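Local coordinates for protein ubiquitin-conjugating enzyme E2, putative (Trypanosoma cruzi, PDB 4DS2) that probably accepts activated ubiquitin as a thioester from an E1 enzyme and passes it on toward substrate proteins, as ubiquitin-conjugating E2 enzymes do, at residues A[50-55]-A[122-127]; A[15-20]-A[42-47]. One frame throughout, in Å; residues are numbered along the deposited sequence.

Interaction 1: A[50-55]-A[122-127]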
ATOM      1  N   TYR A  50       7.729   9.315 -11.661  1.00 37.51           N
ATOM      2  CA  TYR A  50       7.794   7.855 -11.652  1.00 38.27           C
ATOM      3  C   TYR A  50       7.944   7.268 -10.281  1.00 40.04           C
ATOM      4  O   TYR A  50       7.860   6.046 -10.108  1.00 41.72           O
ATOM      5  CB  TYR A  50       8.966   7.384 -12.526  1.00 39.52           C
ATOM      6  CG  TYR A  50       8.694   7.690 -13.982  1.00 39.25           C
ATOM      7  CD1 TYR A  50       7.936   6.815 -14.765  1.00 38.49           C
ATOM      8  CD2 TYR A  50       9.097   8.895 -14.535  1.00 39.78           C
ATOM      9  CE1 TYR A  50       7.653   7.112 -16.075  1.00 39.31           C
ATOM     10  CE2 TYR A  50       8.811   9.207 -15.840  1.00 41.34           C
ATOM     11  CZ  TYR A  50       8.095   8.311 -16.603  1.00 40.62           C
ATOM     12  OH  TYR A  50       7.847   8.621 -17.899  1.00 42.13           O
ATOM     13  N   ASN A  51       8.091   8.141  -9.296  1.00 41.06           N
ATOM     14  CA  ASN A  51       8.311   7.731  -7.977  1.00 40.45           C
ATOM     15  C   ASN A  51       7.525   8.620  -7.015  1.00 39.76           C
ATOM     16  O   ASN A  51       7.823   9.809  -6.833  1.00 39.33           O
ATOM     17  CB  ASN A  51       9.785   7.784  -7.757  1.00 44.81           C
ATOM     18  CG  ASN A  51      10.223   6.686  -6.891  1.00 48.67           C
ATOM     19  OD1 ASN A  51       9.749   6.555  -5.744  1.00 51.86           O
ATOM     20  ND2 ASN A  51      11.051   5.812  -7.452  1.00 51.13           N
ATOM     21  N   TRP A  52       6.472   8.051  -6.432  1.00 38.59           N
ATOM     22  CA  TRP A  52       5.658   8.796  -5.488  1.00 38.95           C
ATOM     23  C   TRP A  52       5.908   8.264  -4.124  1.00 38.42           C
ATOM     24  O   TRP A  52       5.698   7.110  -3.892  1.00 37.49           O
ATOM     25  CB  TRP A  52       4.176   8.653  -5.769  1.00 39.24           C
ATOM     26  CG  TRP A  52       3.681   8.934  -7.169  1.00 39.02           C
ATOM     27  CD1 TRP A  52       4.388   9.395  -8.281  1.00 39.57           C
ATOM     28  CD2 TRP A  52       2.296   8.825  -7.614  1.00 38.52           C
ATOM     29  NE1 TRP A  52       3.558   9.546  -9.355  1.00 38.73           N
ATOM     30  CE2 TRP A  52       2.281   9.227  -9.013  1.00 38.70           C
ATOM     31  CE3 TRP A  52       1.101   8.453  -7.002  1.00 38.12           C
ATOM     32  CZ2 TRP A  52       1.111   9.238  -9.758  1.00 38.94           C
ATOM     33  CZ3 TRP A  52      -0.076   8.465  -7.758  1.00 38.61           C
ATOM     34  CH2 TRP A  52      -0.064   8.857  -9.112  1.00 39.77           C
ATOM     35  N   ILE A  53       6.381   9.116  -3.225  1.00 41.76           N
ATOM     36  CA  ILE A  53       6.545   8.796  -1.802  1.00 42.18           C
ATOM     37  C   ILE A  53       5.281   9.269  -1.070  1.00 41.55           C
ATOM     38  O   ILE A  53       4.891  10.439  -1.166  1.00 41.04           O
ATOM     39  CB  ILE A  53       7.791   9.495  -1.197  1.00 44.46           C
ATOM     40  CG1 ILE A  53       9.050   9.227  -2.070  1.00 45.64           C
ATOM     41  CG2 ILE A  53       8.002   9.049   0.264  1.00 43.23           C
ATOM     42  CD1 ILE A  53       9.399  10.292  -3.089  1.00 46.19           C
ATOM     43  N   LEU A  54       4.628   8.351  -0.374  1.00 41.38           N
ATOM     44  CA  LEU A  54       3.411   8.641   0.387  1.00 42.02           C
ATOM     45  C   LEU A  54       3.608   8.477   1.922  1.00 41.22           C
ATOM     46  O   LEU A  54       4.444   7.685   2.364  1.00 36.54           O
ATOM     47  CB  LEU A  54       2.288   7.696  -0.041  1.00 40.89           C
ATOM     48  CG  LEU A  54       1.829   7.530  -1.492  1.00 40.56           C
ATOM     49  CD1 LEU A  54       0.617   6.596  -1.457  1.00 38.13           C
ATOM     50  CD2 LEU A  54       1.467   8.843  -2.156  1.00 42.48           C
ATOM     51  N   LYS A  55       2.803   9.223   2.696  1.00 41.75           N
ATOM     52  CA  LYS A  55       2.665   9.011   4.144  1.00 43.51           C
ATOM     53  C   LYS A  55       1.215   8.669   4.451  1.00 42.64           C
ATOM     54  O   LYS A  55       0.291   9.265   3.911  1.00 39.74           O
ATOM     55  CB  LYS A  55       3.107  10.223   4.939  1.00 46.18           C
ATOM     56  CG  LYS A  55       4.576  10.593   4.720  1.00 49.09           C
ATOM     57  CD  LYS A  55       5.068  11.610   5.753  1.00 52.35           C
ATOM     58  CE  LYS A  55       6.374  12.304   5.394  1.00 54.07           C
ATOM     59  NZ  LYS A  55       6.549  13.492   6.280  1.00 56.04           N
ATOM     60  N   ASP A 122      -6.549   3.601  -7.110  1.00 51.88           N
ATOM     61  CA  ASP A 122      -7.208   2.284  -6.926  1.00 47.75           C
ATOM     62  C   ASP A 122      -6.192   1.231  -6.492  1.00 45.06           C
ATOM     63  O   ASP A 122      -6.436   0.467  -5.583  1.00 47.00           O
ATOM     64  CB  ASP A 122      -7.952   1.886  -8.209  1.00 47.54           C
ATOM     65  CG  ASP A 122      -9.057   2.918  -8.603  1.00 51.90           C
ATOM     66  OD1 ASP A 122      -9.556   3.639  -7.713  1.00 52.57           O
ATOM     67  OD2 ASP A 122      -9.420   3.042  -9.803  1.00 56.12           O
ATOM     68  N   VAL A 123      -5.014   1.268  -7.094  1.00 42.88           N
ATOM     69  CA  VAL A 123      -3.911   0.399  -6.727  1.00 40.00           C
ATOM     70  C   VAL A 123      -3.448   0.639  -5.291  1.00 41.29           C
ATOM     71  O   VAL A 123      -3.072  -0.295  -4.560  1.00 39.52           O
ATOM     72  CB  VAL A 123      -2.688   0.668  -7.639  1.00 38.84           C
ATOM     73  CG1 VAL A 123      -1.497  -0.163  -7.179  1.00 35.78           C
ATOM     74  CG2 VAL A 123      -3.034   0.454  -9.113  1.00 37.31           C
ATOM     75  N   ILE A 124      -3.433   1.906  -4.892  1.00 41.99           N
ATOM     76  CA  ILE A 124      -2.907   2.258  -3.585  1.00 42.27           C
ATOM     77  C   ILE A 124      -3.906   1.838  -2.524  1.00 41.89           C
ATOM     78  O   ILE A 124      -3.514   1.299  -1.500  1.00 42.04           O
ATOM     79  CB  ILE A 124      -2.542   3.761  -3.460  1.00 43.17           C
ATOM     80  CG1 ILE A 124      -1.493   4.160  -4.525  1.00 43.43           C
ATOM     81  CG2 ILE A 124      -1.986   4.058  -2.060  1.00 42.49           C
ATOM     82  CD1 ILE A 124      -1.432   5.656  -4.827  1.00 41.73           C
ATOM     83  N   LYS A 125      -5.190   2.060  -2.786  1.00 41.56           N
ATOM     84  CA  LYS A 125      -6.209   1.684  -1.829  1.00 41.10           C
ATOM     85  C   LYS A 125      -6.329   0.178  -1.706  1.00 39.43           C
ATOM     86  O   LYS A 125      -6.606  -0.318  -0.628  1.00 42.24           O
ATOM     87  CB  LYS A 125      -7.544   2.329  -2.171  1.00 43.65           C
ATOM     88  CG  LYS A 125      -7.500   3.860  -2.032  1.00 46.57           C
ATOM     89  CD  LYS A 125      -8.883   4.505  -2.131  1.00 48.86           C
ATOM     90  CE  LYS A 125      -8.886   5.800  -2.935  1.00 50.42           C
ATOM     91  NZ  LYS A 125      -9.170   5.481  -4.370  1.00 50.86           N
ATOM     92  N   LEU A 126      -6.106  -0.551  -2.792  1.00 37.26           N
ATOM     93  CA  LEU A 126      -6.216  -2.018  -2.764  1.00 36.07           C
ATOM     94  C   LEU A 126      -5.169  -2.624  -1.856  1.00 34.48           C
ATOM     95  O   LEU A 126      -5.439  -3.603  -1.160  1.00 32.05           O
ATOM     96  CB  LEU A 126      -6.101  -2.642  -4.174  1.00 35.73           C
ATOM     97  CG  LEU A 126      -6.061  -4.184  -4.173  1.00 35.94           C
ATOM     98  CD1 LEU A 126      -6.453  -4.762  -5.510  1.00 35.92           C
ATOM     99  CD2 LEU A 126      -4.686  -4.726  -3.753  1.00 36.24           C
ATOM    100  N   VAL A 127      -3.977  -2.042  -1.884  1.00 35.54           N
ATOM    101  CA  VAL A 127      -2.825  -2.582  -1.163  1.00 36.12           C
ATOM    102  C   VAL A 127      -2.891  -2.269   0.307  1.00 36.83           C
ATOM    103  O   VAL A 127      -2.548  -3.132   1.140  1.00 33.76           O
ATOM    104  CB  VAL A 127      -1.492  -2.016  -1.657  1.00 37.00           C
ATOM    105  CG1 VAL A 127      -0.400  -2.258  -0.621  1.00 36.36           C
ATOM    106  CG2 VAL A 127      -1.126  -2.624  -3.015  1.00 38.34           C
TER
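Leu54 and Ile124 carry this contact by apolar packing of side chain on side chain, their branch ends meeting tip to tip from strand 51-57 and helix 120-132. CD1 of Leu54 comes to 3.7 Å from CG2 of Ile124. The same Leu54 methyl, CD1, lies 4.1 Å from Ile124 CD1, so it meets both branches of the isoleucine. Two torsions account for this: Leu54 is extended at chi2 (-175°), which puts CD1 at its far end, while Ile124 has CG1 anti to its carbonyl carbon (chi1 -59°), holding both branches toward the strand. The backbones stay well apart, with the CA atoms of Leu54 and Ile124 at 9.8 Å.

An aromatic contact flanks this pair. Trp52, two residues earlier on the same strand face, brings CZ3 of its benzo ring to 4.3 Å from Ile124 CD1; the methyl approaches the indole obliquely.

No hydrogen bond joins the segments, and their touching side chains are buried. The indole nitrogen is nevertheless satisfied, since Trp52 NE1 bonds to the carbonyl of Ile49.

Within the fold, strand 51-57 lies between strands 40-46 and 70-76. Ile41 of strand 40-46 touches both Leu54 and Ile124, while Ile13, Leu17 and Leu20 of helix 11-27 lie against Trp52, placing the contact where helix 120-132 packs on the sheet beside the N-terminal helix.

Interaction 2: A[15-20]-A[42-47]; sequences KDLKLL and FSVDTD
Leu20 and Val44 are the residues whose CA atoms lie nearest across the contact, 8.4 Å apart, between a helix and a strand that run nearly antiparallel. The axes of helix 15-20 and strand 42-46 come within 10.6 Å at a signed crossing angle of -154°, a separation bridged by side chains alone. Helix residues three apart, Leu17 and Leu20, face strand residues two apart, Val44 and Thr46.

The packing is a set of forked side chains. Leu17, with CG anti to its amide nitrogen (chi1 -180°), directs its two methyls to different partners: CD1 lies 3.8 Å from Val44 CG1, the two side chains passing alongside in opposite senses, and CD2 meets Thr46 CG2 at 3.5 Å. Val44 divides its branches likewise, for its CG2 lies 3.8 Å from CD2 of Leu20, the two side chains meeting at a slant. Thr46 contributes its methyl at the exposed end of the contact, whereas Leu20 is buried.

At the other end of the segment, Phe42 and Ser43 both pair with Lys55 in a classic beta bulge. Helix 11-27 lying along strand 40-46, at one edge of the sheet, is the placing of the N-terminal helix expected of the E2 ubiquitin-conjugating fold.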
ATOM      1  N   LYS A  15      -1.987  12.602 -15.022  1.00 39.30           N
ATOM      2  CA  LYS A  15      -3.453  12.611 -14.793  1.00 40.72           C
ATOM      3  C   LYS A  15      -3.838  11.905 -13.462  1.00 39.33           C
ATOM      4  O   LYS A  15      -4.626  12.456 -12.673  1.00 37.59           O
ATOM      5  CB  LYS A  15      -4.203  11.989 -15.971  1.00 42.92           C
ATOM      6  CG  LYS A  15      -5.742  12.106 -15.895  1.00 47.16           C
ATOM      7  CD  LYS A  15      -6.463  10.745 -16.069  1.00 49.48           C
ATOM      8  CE  LYS A  15      -7.987  10.886 -16.248  1.00 53.30           C
ATOM      9  NZ  LYS A  15      -8.779   9.628 -16.489  1.00 54.94           N
ATOM     10  N   ASP A  16      -3.261  10.725 -13.205  1.00 36.81           N
ATOM     11  CA  ASP A  16      -3.490  10.017 -11.922  1.00 37.34           C
ATOM     12  C   ASP A  16      -2.895  10.651 -10.674  1.00 36.88           C
ATOM     13  O   ASP A  16      -3.459  10.465  -9.597  1.00 38.54           O
ATOM     14  CB  ASP A  16      -3.009   8.576 -11.971  1.00 36.46           C
ATOM     15  CG  ASP A  16      -3.850   7.716 -12.888  1.00 38.28           C
ATOM     16  OD1 ASP A  16      -4.726   8.238 -13.618  1.00 39.29           O
ATOM     17  OD2 ASP A  16      -3.626   6.494 -12.897  1.00 38.76           O
ATOM     18  N   LEU A  17      -1.785  11.388 -10.794  1.00 35.18           N
ATOM     19  CA  LEU A  17      -1.229  12.124  -9.653  1.00 33.27           C
ATOM     20  C   LEU A  17      -2.165  13.298  -9.308  1.00 34.88           C
ATOM     21  O   LEU A  17      -2.556  13.461  -8.159  1.00 34.75           O
ATOM     22  CB  LEU A  17       0.197  12.604  -9.944  1.00 31.90           C
ATOM     23  CG  LEU A  17       0.886  13.388  -8.811  1.00 32.15           C
ATOM     24  CD1 LEU A  17       0.671  12.761  -7.429  1.00 31.99           C
ATOM     25  CD2 LEU A  17       2.353  13.543  -9.169  1.00 31.24           C
ATOM     26  N   LYS A  18      -2.540  14.090 -10.318  1.00 35.79           N
ATOM     27  CA  LYS A  18      -3.522  15.175 -10.142  1.00 36.95           C
ATOM     28  C   LYS A  18      -4.789  14.659  -9.474  1.00 38.53           C
ATOM     29  O   LYS A  18      -5.395  15.354  -8.652  1.00 39.84           O
ATOM     30  CB  LYS A  18      -3.883  15.799 -11.487  1.00 37.22           C
ATOM     31  CG  LYS A  18      -2.726  16.478 -12.188  1.00 36.52           C
ATOM     32  CD  LYS A  18      -3.121  17.089 -13.540  1.00 37.79           C
ATOM     33  CE  LYS A  18      -1.941  17.718 -14.293  1.00 36.90           C
ATOM     34  NZ  LYS A  18      -2.178  19.137 -14.780  1.00 38.89           N
ATOM     35  N   LEU A  19      -5.196  13.437  -9.828  1.00 39.77           N
ATOM     36  CA  LEU A  19      -6.448  12.861  -9.275  1.00 42.54           C
ATOM     37  C   LEU A  19      -6.251  12.443  -7.818  1.00 42.60           C
ATOM     38  O   LEU A  19      -7.134  12.682  -7.005  1.00 42.57           O
ATOM     39  CB  LEU A  19      -6.996  11.693 -10.117  1.00 43.15           C
ATOM     40  CG  LEU A  19      -8.082  12.086 -11.153  1.00 46.00           C
ATOM     41  CD1 LEU A  19      -8.403  10.950 -12.116  1.00 47.39           C
ATOM     42  CD2 LEU A  19      -9.386  12.560 -10.524  1.00 49.41           C
ATOM     43  N   LEU A  20      -5.088  11.853  -7.496  1.00 40.91           N
ATOM     44  CA  LEU A  20      -4.775  11.497  -6.107  1.00 40.36           C
ATOM     45  C   LEU A  20      -4.710  12.725  -5.185  1.00 42.45           C
ATOM     46  O   LEU A  20      -5.224  12.696  -4.081  1.00 44.05           O
ATOM     47  CB  LEU A  20      -3.458  10.745  -6.024  1.00 38.18           C
ATOM     48  CG  LEU A  20      -3.055  10.304  -4.610  1.00 37.64           C
ATOM     49  CD1 LEU A  20      -4.100   9.417  -3.962  1.00 37.50           C
ATOM     50  CD2 LEU A  20      -1.721   9.564  -4.677  1.00 36.13           C
ATOM     51  N   PHE A  42      -2.276  10.959   3.686  1.00 48.92           N
ATOM     52  CA  PHE A  42      -2.274  12.388   4.081  1.00 50.64           C
ATOM     53  C   PHE A  42      -1.078  13.252   3.572  1.00 51.59           C
ATOM     54  O   PHE A  42      -1.070  14.466   3.774  1.00 53.11           O
ATOM     55  CB  PHE A  42      -2.396  12.520   5.603  1.00 53.81           C
ATOM     56  CG  PHE A  42      -1.169  12.082   6.363  1.00 54.97           C
ATOM     57  CD1 PHE A  42      -0.988  10.748   6.711  1.00 55.06           C
ATOM     58  CD2 PHE A  42      -0.192  13.015   6.737  1.00 56.79           C
ATOM     59  CE1 PHE A  42       0.153  10.335   7.399  1.00 57.56           C
ATOM     60  CE2 PHE A  42       0.944  12.615   7.431  1.00 58.17           C
ATOM     61  CZ  PHE A  42       1.118  11.272   7.760  1.00 58.43           C
ATOM     62  N   SER A  43      -0.082  12.635   2.928  1.00 50.18           N
ATOM     63  CA  SER A  43       0.962  13.364   2.217  1.00 48.55           C
ATOM     64  C   SER A  43       1.400  12.595   0.979  1.00 47.71           C
ATOM     65  O   SER A  43       1.573  11.388   1.016  1.00 51.07           O
ATOM     66  CB  SER A  43       2.160  13.635   3.128  1.00 48.46           C
ATOM     67  OG  SER A  43       3.348  13.780   2.373  1.00 48.88           O
ATOM     68  N   VAL A  44       1.599  13.319  -0.114  1.00 49.24           N
ATOM     69  CA  VAL A  44       2.080  12.770  -1.380  1.00 47.24           C
ATOM     70  C   VAL A  44       3.184  13.676  -1.905  1.00 46.40           C
ATOM     71  O   VAL A  44       2.911  14.745  -2.420  1.00 50.58           O
ATOM     72  CB  VAL A  44       0.950  12.724  -2.452  1.00 47.33           C
ATOM     73  CG1 VAL A  44       1.508  12.259  -3.787  1.00 45.97           C
ATOM     74  CG2 VAL A  44      -0.208  11.839  -2.022  1.00 44.00           C
ATOM     75  N   ASP A  45       4.433  13.279  -1.745  1.00 46.87           N
ATOM     76  CA  ASP A  45       5.570  13.988  -2.372  1.00 45.51           C
ATOM     77  C   ASP A  45       5.962  13.125  -3.623  1.00 42.91           C
ATOM     78  O   ASP A  45       5.527  11.969  -3.726  1.00 41.15           O
ATOM     79  CB  ASP A  45       6.717  14.211  -1.329  1.00 46.43           C
ATOM     80  CG  ASP A  45       6.328  15.252  -0.153  1.00 51.17           C
ATOM     81  OD1 ASP A  45       5.621  16.270  -0.357  1.00 51.26           O
ATOM     82  OD2 ASP A  45       6.741  15.063   1.009  1.00 50.60           O
ATOM     83  N   THR A  46       6.720  13.662  -4.583  1.00 39.93           N
ATOM     84  CA  THR A  46       7.238  12.838  -5.711  1.00 37.39           C
ATOM     85  C   THR A  46       8.751  12.995  -5.834  1.00 38.11           C
ATOM     86  O   THR A  46       9.360  13.847  -5.170  1.00 41.15           O
ATOM     87  CB  THR A  46       6.699  13.249  -7.086  1.00 35.48           C
ATOM     88  OG1 THR A  46       7.317  14.488  -7.463  1.00 35.61           O
ATOM     89  CG2 THR A  46       5.201  13.412  -7.130  1.00 34.10           C
ATOM     90  N   ASP A  47       9.347  12.189  -6.703  1.00 35.45           N
ATOM     91  CA  ASP A  47      10.781  12.213  -6.949  1.00 35.32           C
ATOM     92  C   ASP A  47      10.913  11.727  -8.389  1.00 35.25           C
ATOM     93  O   ASP A  47      11.207  10.539  -8.615  1.00 34.13           O
ATOM     94  CB  ASP A  47      11.472  11.247  -5.986  1.00 35.99           C
ATOM     95  CG  ASP A  47      12.927  10.983  -6.348  1.00 37.14           C
ATOM     96  OD1 ASP A  47      13.509  11.719  -7.160  1.00 35.47           O
ATOM     97  OD2 ASP A  47      13.495  10.024  -5.786  1.00 39.65           O
TER

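Overall arrangement
Interactions 1 and 2 share one antiparallel sheet but lie at different depths in the chain. The first is buried, and its centre is about 6 Å from the centre of the chain; the second, its centre about 14 Å from that point, grades from buried to exposed side chains. Both are apolar and lack cross-segment hydrogen bonds, yet interaction 1 includes an aromatic ring and interaction 2 relies on aliphatic methyls. Polar bonding enters between them: backbone Asp45 N to Ile53 O at 2.9 Å and Lys55 N to Ser43 O at 3.0 Å are probable hydrogen bonds joining neighbouring strands 40-46 and 51-57. Leu54 against Val44, and Trp52 against Leu17, then make the apolar layers continuous from helix 120-132 to helix 11-27.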